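PDB 4QOL: catalase from Bacillus pumilus, which breaks hydrogen peroxide down to water and oxygen at a heme group and also shows peroxidase-like reactivity toward phenolic substrates. Local coordinates for residues A[190-195]-A[244-249]; A[202-207]-A[263-268]; A[215-220]-A[290-295]; A[462-465]-A[471-474]. All coordinates share one frame; numbering follows the deposited sequence.

Contact 1 (A[190-195]-A[244-249])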
# COMPACT_ATOMS: atom_id res chain seq x y z
N ASN A 190 11.28 -19.16 -28.90
CA ASN A 190 11.15 -17.77 -28.54
C ASN A 190 9.62 -17.41 -28.62
O ASN A 190 8.81 -18.28 -28.80
CB ASN A 190 12.01 -16.90 -29.48
CG ASN A 190 11.66 -17.11 -30.94
OD1 ASN A 190 10.51 -16.88 -31.34
ND2 ASN A 190 12.65 -17.53 -31.77
N TYR A 191 9.27 -16.16 -28.39
CA TYR A 191 7.87 -15.78 -28.36
C TYR A 191 7.25 -15.63 -29.74
O TYR A 191 6.05 -15.70 -29.87
CB TYR A 191 7.70 -14.46 -27.59
CG TYR A 191 8.07 -14.48 -26.12
CD1 TYR A 191 7.64 -15.50 -25.28
CD2 TYR A 191 8.84 -13.46 -25.57
CE1 TYR A 191 7.95 -15.50 -23.92
CE2 TYR A 191 9.16 -13.43 -24.24
CZ TYR A 191 8.74 -14.46 -23.40
OH TYR A 191 9.09 -14.42 -22.08
N ALA A 192 8.08 -15.46 -30.79
CA ALA A 192 7.56 -15.26 -32.17
C ALA A 192 7.22 -16.58 -32.86
O ALA A 192 6.22 -16.70 -33.56
CB ALA A 192 8.57 -14.51 -33.02
N GLU A 193 7.99 -17.62 -32.58
CA GLU A 193 7.82 -18.92 -33.28
C GLU A 193 7.02 -19.87 -32.40
O GLU A 193 7.48 -20.94 -31.97
CB GLU A 193 9.21 -19.49 -33.61
CG GLU A 193 9.99 -18.64 -34.61
CD GLU A 193 11.38 -19.20 -34.89
OE1 GLU A 193 12.39 -18.63 -34.41
OE2 GLU A 193 11.46 -20.19 -35.62
N MET A 194 5.81 -19.42 -32.04
CA MET A 194 5.04 -19.98 -30.95
C MET A 194 3.56 -19.88 -31.27
O MET A 194 3.13 -18.90 -31.87
CB MET A 194 5.34 -19.13 -29.71
CG MET A 194 4.73 -19.59 -28.45
SD MET A 194 5.20 -18.56 -27.01
CE MET A 194 4.14 -17.13 -27.17
N ARG A 195 2.83 -20.91 -30.86
CA ARG A 195 1.38 -20.99 -30.96
C ARG A 195 0.72 -20.02 -29.97
O ARG A 195 1.36 -19.60 -29.01
CB ARG A 195 0.99 -22.41 -30.57
CG ARG A 195 -0.40 -22.84 -30.85
CD ARG A 195 -0.66 -24.21 -30.24
NE ARG A 195 0.34 -25.23 -30.60
CZ ARG A 195 0.23 -26.13 -31.57
NH1 ARG A 195 -0.85 -26.21 -32.31
NH2 ARG A 195 1.22 -27.01 -31.79
N THR A 244 12.94 -12.32 -24.66
CA THR A 244 12.72 -10.89 -24.62
C THR A 244 13.64 -10.19 -25.65
O THR A 244 13.23 -9.26 -26.36
CB THR A 244 13.03 -10.38 -23.21
OG1 THR A 244 11.97 -10.75 -22.33
CG2 THR A 244 13.12 -8.87 -23.11
N ARG A 245 14.88 -10.63 -25.71
CA ARG A 245 15.85 -10.05 -26.64
C ARG A 245 15.38 -10.18 -28.10
O ARG A 245 15.35 -9.22 -28.86
CB ARG A 245 17.20 -10.68 -26.46
CG ARG A 245 18.30 -9.95 -27.26
CD ARG A 245 19.57 -10.81 -27.24
NE ARG A 245 20.05 -11.03 -25.87
CZ ARG A 245 20.84 -10.24 -25.17
NH1 ARG A 245 21.25 -9.08 -25.65
NH2 ARG A 245 21.24 -10.61 -23.98
N ASP A 246 15.00 -11.40 -28.44
CA ASP A 246 14.56 -11.75 -29.80
C ASP A 246 13.36 -10.92 -30.26
O ASP A 246 13.35 -10.41 -31.39
CB ASP A 246 14.23 -13.22 -29.83
CG ASP A 246 13.64 -13.69 -31.12
OD1 ASP A 246 14.41 -14.01 -32.09
OD2 ASP A 246 12.36 -13.66 -31.17
N LEU A 247 12.37 -10.78 -29.38
CA LEU A 247 11.17 -10.00 -29.72
C LEU A 247 11.54 -8.53 -30.01
O LEU A 247 11.13 -7.97 -31.04
CB LEU A 247 10.11 -10.12 -28.63
CG LEU A 247 8.76 -9.37 -28.91
CD1 LEU A 247 8.02 -9.81 -30.17
CD2 LEU A 247 7.87 -9.50 -27.68
N TYR A 248 12.30 -7.94 -29.10
CA TYR A 248 12.67 -6.55 -29.23
C TYR A 248 13.44 -6.34 -30.52
O TYR A 248 13.18 -5.41 -31.30
CB TYR A 248 13.49 -6.12 -28.02
CG TYR A 248 13.80 -4.64 -28.01
CD1 TYR A 248 14.89 -4.15 -28.68
CD2 TYR A 248 12.95 -3.74 -27.35
CE1 TYR A 248 15.15 -2.78 -28.71
CE2 TYR A 248 13.21 -2.40 -27.36
CZ TYR A 248 14.30 -1.93 -28.06
OH TYR A 248 14.50 -0.55 -28.03
N ASP A 249 14.40 -7.22 -30.73
CA ASP A 249 15.30 -7.10 -31.88
C ASP A 249 14.60 -7.28 -33.22
O ASP A 249 14.89 -6.54 -34.17
CB ASP A 249 16.43 -8.13 -31.74
CG ASP A 249 17.46 -7.74 -30.68
OD1 ASP A 249 17.40 -6.61 -30.08
OD2 ASP A 249 18.36 -8.57 -30.42
O HOH W 1 10.93 -13.74 -28.82
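The amide of N190 lies stacked on the carboxylate of D246, their planes only 16° apart, with no direct hydrogen bond between them. The closest pair is N190 CG and D246 OD2 at 3.5 Å. A water joins the segments instead: it accepts from Y191 N (3.0 Å) and donates to D246 OD2 (2.8 Å), an oxygen that also takes a salt bridge from R250 one helical turn on.

The amide is held flat by its own loop. N190 OD1 accepts from E193 N at 2.9 Å, an Asx motif, while N190 ND2 gives a hydrogen to E193 OE1 at 2.9 Å, close to the amide plane. N190 CG sits between the backbone N and the carbonyl carbon (chi1 56°), which turns OD1 back over the following residues.

Further along, Y191 CE2 comes within 4.0 Å of T244 N. The hydroxyls of Y191 and T244 both hydrogen-bond to E106 OE2, so one carboxylate ties loop to helix; T156 of a second subunit packs on T244. The contact thus fastens the loop between helix 175-181 and strand 196-197 to helix 242-253, with A61 of strand 60-69 against both Y191 and T244.

Contact 2 (A[202-207]-A[263-268])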
# COMPACT_ATOMS: atom_id res chain seq x y z
N PHE A 202 -15.51 -19.68 -25.33
CA PHE A 202 -16.28 -18.51 -25.04
C PHE A 202 -17.63 -18.59 -25.80
O PHE A 202 -17.87 -19.51 -26.55
CB PHE A 202 -15.51 -17.26 -25.51
CG PHE A 202 -14.26 -17.03 -24.72
CD1 PHE A 202 -14.33 -16.33 -23.48
CD2 PHE A 202 -13.06 -17.58 -25.11
CE1 PHE A 202 -13.15 -16.21 -22.69
CE2 PHE A 202 -11.91 -17.43 -24.33
CZ PHE A 202 -11.96 -16.78 -23.14
N ARG A 203 -18.42 -17.60 -25.57
CA ARG A 203 -19.71 -17.47 -26.28
C ARG A 203 -19.65 -16.28 -27.23
O ARG A 203 -19.30 -15.16 -26.78
CB ARG A 203 -20.83 -17.27 -25.27
CG ARG A 203 -21.21 -18.50 -24.47
CD ARG A 203 -22.45 -18.17 -23.59
NE ARG A 203 -22.91 -19.40 -23.00
CZ ARG A 203 -24.14 -19.91 -23.10
NH1 ARG A 203 -25.14 -19.26 -23.68
NH2 ARG A 203 -24.35 -21.07 -22.55
N TRP A 204 -20.07 -16.49 -28.48
CA TRP A 204 -20.22 -15.41 -29.43
C TRP A 204 -21.70 -15.21 -29.63
O TRP A 204 -22.44 -16.17 -29.82
CB TRP A 204 -19.53 -15.75 -30.74
CG TRP A 204 -18.15 -15.28 -30.84
CD1 TRP A 204 -17.31 -14.77 -29.81
CD2 TRP A 204 -17.37 -15.28 -32.02
NE1 TRP A 204 -16.09 -14.44 -30.34
CE2 TRP A 204 -16.08 -14.76 -31.68
CE3 TRP A 204 -17.60 -15.62 -33.31
CZ2 TRP A 204 -15.11 -14.55 -32.61
CZ3 TRP A 204 -16.55 -15.52 -34.24
CH2 TRP A 204 -15.34 -14.97 -33.87
N VAL A 205 -22.16 -13.97 -29.53
CA VAL A 205 -23.55 -13.64 -29.62
C VAL A 205 -23.68 -12.63 -30.75
O VAL A 205 -23.06 -11.58 -30.70
CB VAL A 205 -24.13 -13.04 -28.31
CG1 VAL A 205 -25.64 -12.89 -28.45
CG2 VAL A 205 -23.77 -13.94 -27.12
N ASN A 206 -24.55 -12.93 -31.71
CA ASN A 206 -24.79 -12.00 -32.86
C ASN A 206 -25.95 -10.97 -32.65
O ASN A 206 -26.57 -10.92 -31.60
CB ASN A 206 -24.94 -12.79 -34.15
CG ASN A 206 -26.30 -13.51 -34.29
OD1 ASN A 206 -27.22 -13.34 -33.51
ND2 ASN A 206 -26.36 -14.38 -35.26
N LYS A 207 -26.18 -10.12 -33.64
CA LYS A 207 -27.17 -9.06 -33.47
C LYS A 207 -28.61 -9.59 -33.29
O LYS A 207 -29.48 -8.86 -32.88
CB LYS A 207 -27.15 -8.09 -34.68
CG LYS A 207 -27.70 -8.67 -35.97
CD LYS A 207 -27.39 -7.75 -37.16
CE LYS A 207 -27.89 -8.23 -38.48
NZ LYS A 207 -27.88 -7.24 -39.63
N VAL A 263 -10.76 -19.14 -35.68
CA VAL A 263 -11.71 -19.64 -34.69
C VAL A 263 -12.30 -20.97 -35.09
O VAL A 263 -12.37 -21.32 -36.27
CB VAL A 263 -12.85 -18.65 -34.39
CG1 VAL A 263 -12.25 -17.40 -33.75
CG2 VAL A 263 -13.64 -18.30 -35.63
N GLN A 264 -12.76 -21.72 -34.08
CA GLN A 264 -13.71 -22.81 -34.28
C GLN A 264 -15.03 -22.44 -33.66
O GLN A 264 -15.08 -21.79 -32.61
CB GLN A 264 -13.19 -24.08 -33.56
CG GLN A 264 -11.88 -24.65 -34.02
CD GLN A 264 -11.38 -25.75 -33.09
OE1 GLN A 264 -10.88 -25.47 -32.00
NE2 GLN A 264 -11.52 -27.00 -33.52
N LEU A 265 -16.12 -22.84 -34.33
CA LEU A 265 -17.46 -22.50 -33.88
C LEU A 265 -18.26 -23.80 -33.68
O LEU A 265 -18.21 -24.70 -34.52
CB LEU A 265 -18.18 -21.57 -34.88
CG LEU A 265 -17.59 -20.15 -34.94
CD1 LEU A 265 -17.99 -19.44 -36.22
CD2 LEU A 265 -18.02 -19.33 -33.72
N MET A 266 -18.95 -23.89 -32.55
CA MET A 266 -19.77 -25.06 -32.19
C MET A 266 -21.15 -24.61 -31.76
O MET A 266 -21.29 -23.69 -30.94
CB MET A 266 -19.06 -25.85 -31.09
CG MET A 266 -19.88 -26.95 -30.47
SD MET A 266 -19.05 -27.69 -29.01
CE MET A 266 -17.67 -28.55 -29.69
N PRO A 267 -22.21 -25.23 -32.30
CA PRO A 267 -23.54 -25.00 -31.71
C PRO A 267 -23.64 -25.36 -30.25
O PRO A 267 -23.10 -26.36 -29.85
CB PRO A 267 -24.46 -25.95 -32.50
CG PRO A 267 -23.69 -26.41 -33.67
CD PRO A 267 -22.22 -26.18 -33.42
N LEU A 268 -24.37 -24.57 -29.46
CA LEU A 268 -24.57 -24.93 -28.05
C LEU A 268 -25.13 -26.32 -27.95
O LEU A 268 -24.78 -27.06 -27.02
CB LEU A 268 -25.53 -23.97 -27.37
CG LEU A 268 -25.11 -22.53 -27.25
CD1 LEU A 268 -26.18 -21.77 -26.46
CD2 LEU A 268 -23.76 -22.41 -26.58
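In the antiparallel beta-sheet of the catalase fold, strands 202-205 and 258-267 both pair with strand 211-220, and here they meet through side chains rather than backbone bonds. W204 carries most of the contact. The six-membered part of its indole reaches two residues of the other strand: CH2 lies 3.9 Å from V263 CG1, and CE3 lies 3.8 Å from L265 CD2. Both methyls approach the ring obliquely. The L265 side chain crosses the indole at about a right angle, whereas V263 meets it at a slant and brings its second methyl, CG2, to 4.1 Å from W204 CH2.

V263 and L265 are two residues apart on an extended strand, so their side chains emerge on the same side of the sheet and meet neighbouring parts of one ring. V214 of the intervening strand 211-220 touches both W204 and V263, and the pyrrole edge of the indole is fixed by a hydrogen bond from W204 NE1 to Y216 OH on that strand.

At the far end, L268 lies by the R203 guanidinium: its CD1 is 3.9 Å from R203 NH1, and its CD2 stands 4.2 Å above one face, toward the rim. The R203 chain is extended from CG to NE, which carries the charged group out to L268, while NH2 makes a salt bridge with E329.

Contact 3 (A[215-220]-A[290-295])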
# COMPACT_ATOMS: atom_id res chain seq x y z
N LYS A 215 -13.79 -21.13 -29.95
CA LYS A 215 -12.41 -21.26 -29.54
C LYS A 215 -11.54 -20.44 -30.49
O LYS A 215 -11.73 -20.40 -31.71
CB LYS A 215 -12.01 -22.75 -29.51
CG LYS A 215 -12.47 -23.43 -28.25
CD LYS A 215 -11.84 -24.80 -28.06
CE LYS A 215 -12.40 -25.46 -26.82
NZ LYS A 215 -11.89 -24.98 -25.54
N TYR A 216 -10.55 -19.78 -29.89
CA TYR A 216 -9.58 -18.96 -30.62
C TYR A 216 -8.21 -19.65 -30.76
O TYR A 216 -7.70 -20.31 -29.80
CB TYR A 216 -9.33 -17.69 -29.85
CG TYR A 216 -10.50 -16.72 -29.72
CD1 TYR A 216 -10.79 -15.81 -30.71
CD2 TYR A 216 -11.21 -16.63 -28.52
CE1 TYR A 216 -11.82 -14.89 -30.58
CE2 TYR A 216 -12.21 -15.68 -28.35
CZ TYR A 216 -12.51 -14.82 -29.38
OH TYR A 216 -13.45 -13.87 -29.18
N HIS A 217 -7.57 -19.42 -31.90
CA HIS A 217 -6.26 -19.99 -32.17
C HIS A 217 -5.40 -18.97 -32.90
O HIS A 217 -5.89 -18.33 -33.86
CB HIS A 217 -6.42 -21.22 -33.06
CG HIS A 217 -7.24 -22.29 -32.44
ND1 HIS A 217 -6.71 -23.23 -31.58
CD2 HIS A 217 -8.55 -22.59 -32.57
CE1 HIS A 217 -7.67 -24.06 -31.20
NE2 HIS A 217 -8.79 -23.69 -31.79
N TRP A 218 -4.15 -18.78 -32.46
CA TRP A 218 -3.21 -17.91 -33.15
C TRP A 218 -2.12 -18.79 -33.82
O TRP A 218 -1.46 -19.60 -33.14
CB TRP A 218 -2.50 -17.00 -32.14
CG TRP A 218 -3.33 -15.97 -31.44
CD1 TRP A 218 -3.70 -15.96 -30.09
CD2 TRP A 218 -3.83 -14.73 -31.98
NE1 TRP A 218 -4.40 -14.80 -29.79
CE2 TRP A 218 -4.46 -14.02 -30.92
CE3 TRP A 218 -3.74 -14.11 -33.24
CZ2 TRP A 218 -5.02 -12.75 -31.10
CZ3 TRP A 218 -4.35 -12.85 -33.42
CH2 TRP A 218 -4.98 -12.19 -32.35
N ARG A 219 -1.94 -18.61 -35.12
CA ARG A 219 -0.91 -19.32 -35.91
C ARG A 219 0.23 -18.39 -36.36
O ARG A 219 -0.01 -17.40 -37.09
CB ARG A 219 -1.54 -19.96 -37.14
CG ARG A 219 -2.07 -21.30 -36.75
CD ARG A 219 -3.09 -21.88 -37.72
NE ARG A 219 -2.70 -21.91 -39.11
CZ ARG A 219 -3.49 -22.40 -40.08
NH1 ARG A 219 -4.70 -22.91 -39.78
NH2 ARG A 219 -3.06 -22.42 -41.34
N PRO A 220 1.44 -18.65 -35.88
CA PRO A 220 2.54 -17.76 -36.16
C PRO A 220 2.97 -17.74 -37.60
O PRO A 220 3.22 -18.78 -38.19
CB PRO A 220 3.66 -18.34 -35.31
CG PRO A 220 3.31 -19.79 -35.15
CD PRO A 220 1.85 -19.83 -35.09
N TYR A 290 -14.80 -29.52 -36.30
CA TYR A 290 -15.03 -28.07 -36.11
C TYR A 290 -13.84 -27.36 -36.74
O TYR A 290 -12.84 -27.05 -36.08
CB TYR A 290 -15.13 -27.74 -34.60
CG TYR A 290 -16.21 -28.53 -33.94
CD1 TYR A 290 -17.53 -28.16 -34.10
CD2 TYR A 290 -15.94 -29.70 -33.24
CE1 TYR A 290 -18.58 -28.89 -33.52
CE2 TYR A 290 -16.96 -30.44 -32.64
CZ TYR A 290 -18.27 -30.07 -32.82
OH TYR A 290 -19.28 -30.80 -32.25
N PRO A 291 -13.91 -27.14 -38.05
CA PRO A 291 -12.77 -26.64 -38.73
C PRO A 291 -12.36 -25.23 -38.34
O PRO A 291 -13.18 -24.39 -37.97
CB PRO A 291 -13.18 -26.67 -40.22
CG PRO A 291 -14.35 -27.58 -40.26
CD PRO A 291 -15.04 -27.42 -38.96
N LEU A 292 -11.07 -24.96 -38.52
CA LEU A 292 -10.55 -23.61 -38.29
C LEU A 292 -10.99 -22.65 -39.37
O LEU A 292 -10.92 -22.98 -40.57
CB LEU A 292 -9.04 -23.62 -38.22
CG LEU A 292 -8.47 -24.57 -37.21
CD1 LEU A 292 -7.01 -24.92 -37.51
CD2 LEU A 292 -8.58 -23.99 -35.84
N GLN A 293 -11.47 -21.50 -38.94
CA GLN A 293 -12.03 -20.48 -39.83
C GLN A 293 -11.21 -19.22 -39.64
O GLN A 293 -11.11 -18.74 -38.52
CB GLN A 293 -13.49 -20.21 -39.47
CG GLN A 293 -14.36 -21.44 -39.56
CD GLN A 293 -15.80 -21.11 -39.53
OE1 GLN A 293 -16.25 -20.20 -40.25
NE2 GLN A 293 -16.56 -21.82 -38.71
N LYS A 294 -10.63 -18.68 -40.73
CA LYS A 294 -9.74 -17.55 -40.62
C LYS A 294 -10.50 -16.27 -40.31
O LYS A 294 -11.54 -16.01 -40.92
CB LYS A 294 -8.90 -17.38 -41.89
CG LYS A 294 -7.71 -16.44 -41.67
CD LYS A 294 -6.89 -16.40 -42.94
CE LYS A 294 -5.59 -15.67 -42.70
NZ LYS A 294 -4.96 -15.37 -43.98
N VAL A 295 -9.98 -15.49 -39.33
CA VAL A 295 -10.57 -14.21 -38.96
C VAL A 295 -9.77 -13.04 -39.45
O VAL A 295 -10.31 -12.09 -40.06
CB VAL A 295 -10.84 -14.11 -37.46
CG1 VAL A 295 -11.46 -12.74 -37.13
CG2 VAL A 295 -11.67 -15.28 -37.01
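L292 spreads its two methyls between H217 and R219, alternate residues of one strand. L292 CD2 approaches the imidazole obliquely, 3.6 Å from H217 CD2 and 4.0 Å from H217 CG, and the two side chains cross at about a right angle. The other methyl, L292 CD1, meets the R219 guanidinium at its edge, near its plane, 3.8 Å from R219 NH1. Methyl groups thus pack against an imidazole and a guanidinium, and no hydrogen bond links the segments.

A chi1 of -55° sets L292 CG beside the backbone N, with the branch directed toward strand 211-220. The R219 chain bends at chi3 (51°), which turns its guanidinium back to L292 CD1.

In the next shell, H217 NE2 is hydrogen-bonded to Q264 OE1, fixing the rotation of the imidazole; Q264 NE2 in turn bonds to Y290 O, so a single amide spans both segments. R219 makes a cation-pi interaction with Y262, and E287 touches L292 from a loop.

Q264 and Y262 belong to strand 258-267, which lies between strands 211-220 and 293-302 in the antiparallel sheet and pairs with both. The contact therefore reaches across that middle strand, while Y216 and W218, whose side chains alternate with H217 and R219, pack on L127 of strand 123-130.

Contact 4 (A[462-465]-A[471-474])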
# COMPACT_ATOMS: atom_id res chain seq x y z
N ASN A 462 -1.36 -43.02 -14.87
CA ASN A 462 -2.22 -42.07 -15.58
C ASN A 462 -1.91 -42.04 -17.07
O ASN A 462 -2.82 -41.96 -17.88
CB ASN A 462 -2.08 -40.64 -14.95
CG ASN A 462 -2.72 -40.51 -13.58
OD1 ASN A 462 -3.62 -41.22 -13.23
ND2 ASN A 462 -2.30 -39.51 -12.83
N PHE A 463 -0.63 -42.03 -17.42
CA PHE A 463 -0.25 -42.00 -18.84
C PHE A 463 -0.55 -43.35 -19.52
O PHE A 463 -0.94 -43.37 -20.68
CB PHE A 463 1.23 -41.60 -18.99
CG PHE A 463 1.50 -40.19 -18.49
CD1 PHE A 463 0.81 -39.15 -19.01
CD2 PHE A 463 2.48 -39.92 -17.52
CE1 PHE A 463 1.03 -37.84 -18.59
CE2 PHE A 463 2.76 -38.60 -17.08
CZ PHE A 463 2.00 -37.57 -17.63
N TYR A 464 -0.52 -44.44 -18.73
CA TYR A 464 -0.92 -45.77 -19.25
C TYR A 464 -2.43 -45.75 -19.67
O TYR A 464 -2.82 -46.27 -20.71
CB TYR A 464 -0.66 -46.85 -18.20
CG TYR A 464 -0.73 -48.25 -18.77
CD1 TYR A 464 -1.94 -48.88 -18.93
CD2 TYR A 464 0.42 -48.86 -19.20
CE1 TYR A 464 -2.02 -50.15 -19.49
CE2 TYR A 464 0.37 -50.13 -19.74
CZ TYR A 464 -0.83 -50.74 -19.90
OH TYR A 464 -0.82 -52.01 -20.44
N ARG A 465 -3.27 -45.12 -18.83
CA ARG A 465 -4.69 -45.01 -19.13
C ARG A 465 -4.93 -44.17 -20.34
O ARG A 465 -5.94 -44.39 -21.06
CB ARG A 465 -5.46 -44.41 -17.96
CG ARG A 465 -5.50 -45.32 -16.76
CD ARG A 465 -6.29 -44.70 -15.62
NE ARG A 465 -5.98 -45.47 -14.42
CZ ARG A 465 -5.17 -45.18 -13.39
NH1 ARG A 465 -4.56 -43.99 -13.19
NH2 ARG A 465 -5.05 -46.14 -12.46
N GLY A 471 2.31 -45.26 -21.52
CA GLY A 471 2.62 -45.65 -20.13
C GLY A 471 3.69 -46.69 -19.99
O GLY A 471 4.58 -46.57 -19.13
N GLN A 472 3.65 -47.71 -20.86
CA GLN A 472 4.69 -48.77 -20.81
C GLN A 472 6.09 -48.26 -21.16
O GLN A 472 7.06 -48.64 -20.49
CB GLN A 472 4.28 -49.94 -21.74
CG GLN A 472 5.23 -51.13 -21.59
CD GLN A 472 5.11 -51.76 -20.21
OE1 GLN A 472 4.05 -52.32 -19.87
NE2 GLN A 472 6.19 -51.73 -19.43
N ARG A 473 6.21 -47.41 -22.18
CA ARG A 473 7.45 -46.78 -22.57
C ARG A 473 8.02 -45.96 -21.43
O ARG A 473 9.22 -45.97 -21.17
CB ARG A 473 7.30 -45.91 -23.83
CG ARG A 473 7.22 -46.74 -25.09
CD ARG A 473 6.92 -45.95 -26.36
NE ARG A 473 8.04 -45.17 -26.82
CZ ARG A 473 8.19 -44.74 -28.07
NH1 ARG A 473 7.30 -44.98 -29.00
NH2 ARG A 473 9.24 -44.00 -28.38
N LEU A 474 7.14 -45.25 -20.72
CA LEU A 474 7.64 -44.40 -19.62
C LEU A 474 8.09 -45.25 -18.45
O LEU A 474 9.17 -44.99 -17.86
CB LEU A 474 6.49 -43.44 -19.19
CG LEU A 474 6.76 -42.11 -18.55
CD1 LEU A 474 5.73 -41.80 -17.42
CD2 LEU A 474 8.18 -41.70 -18.25
O HOH W 2 2.15 -52.88 -21.55
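G471 comes first and sits directly on the other helix: its CA is 3.6 Å from Y464 N, and the CA atoms of Y464 and G471 are also 3.6 Å apart. With no side chain on G471, the two backbones come together directly. G471 N lies 3.9 Å from F463 O, and G471 CA lies 4.0 Å from both CB and CD2 of Y464.

Q472 follows, its backbone N 3.8 Å from Y464 CD2. The ring comes alongside because Y464 CG is anti to the backbone N (chi1 -167°). The polar ends are joined by a water, which donates to Q472 OE1 at 2.6 Å, lies in the plane of the Y464 ring and makes a longer bond to Y464 OH; Q472 NE2 bonds instead to D476 OD1.

R473 turns from this contact to a salt bridge with E434. L474, one turn beyond G471, points back across: its CD1 meets F463 CD2 at 3.8 Å, the two side chains crossing at a slant. L444 and T445 of helix 434-448 touch L474, and T175, L178 and T179 of helix 175-181 touch F463. Helices 453-466 and 468-478, joined by a very short link, thus form a helical hairpin with a glycine at its close backbone approach, part of the helical C-terminal region of this catalase.

Overall arrangement
Contacts 1, 2 and 3 interlock along the chain: their first segments come in order at 190-195, 202-207 and 215-220, and their partners follow at 244-249, 263-268 and 290-295. Contacts 2 and 3, with centres 13 Å apart, share the antiparallel sheet and are linked by strand 258-267. Contact 1 lies 21 Å from contact 3 between centres, yet touches it where A192 and M194 pack on P220, bringing the 190-195 loop against the end of strand 211-220. Contact 4 comes later in the sequence, its nearest atoms about 17 Å from contact 1. Contacts 1 to 3 thus lie in and around the sheet, with a heme about 10 Å from the Y191 side chain, and contact 4 joins two helices of the C-terminal region.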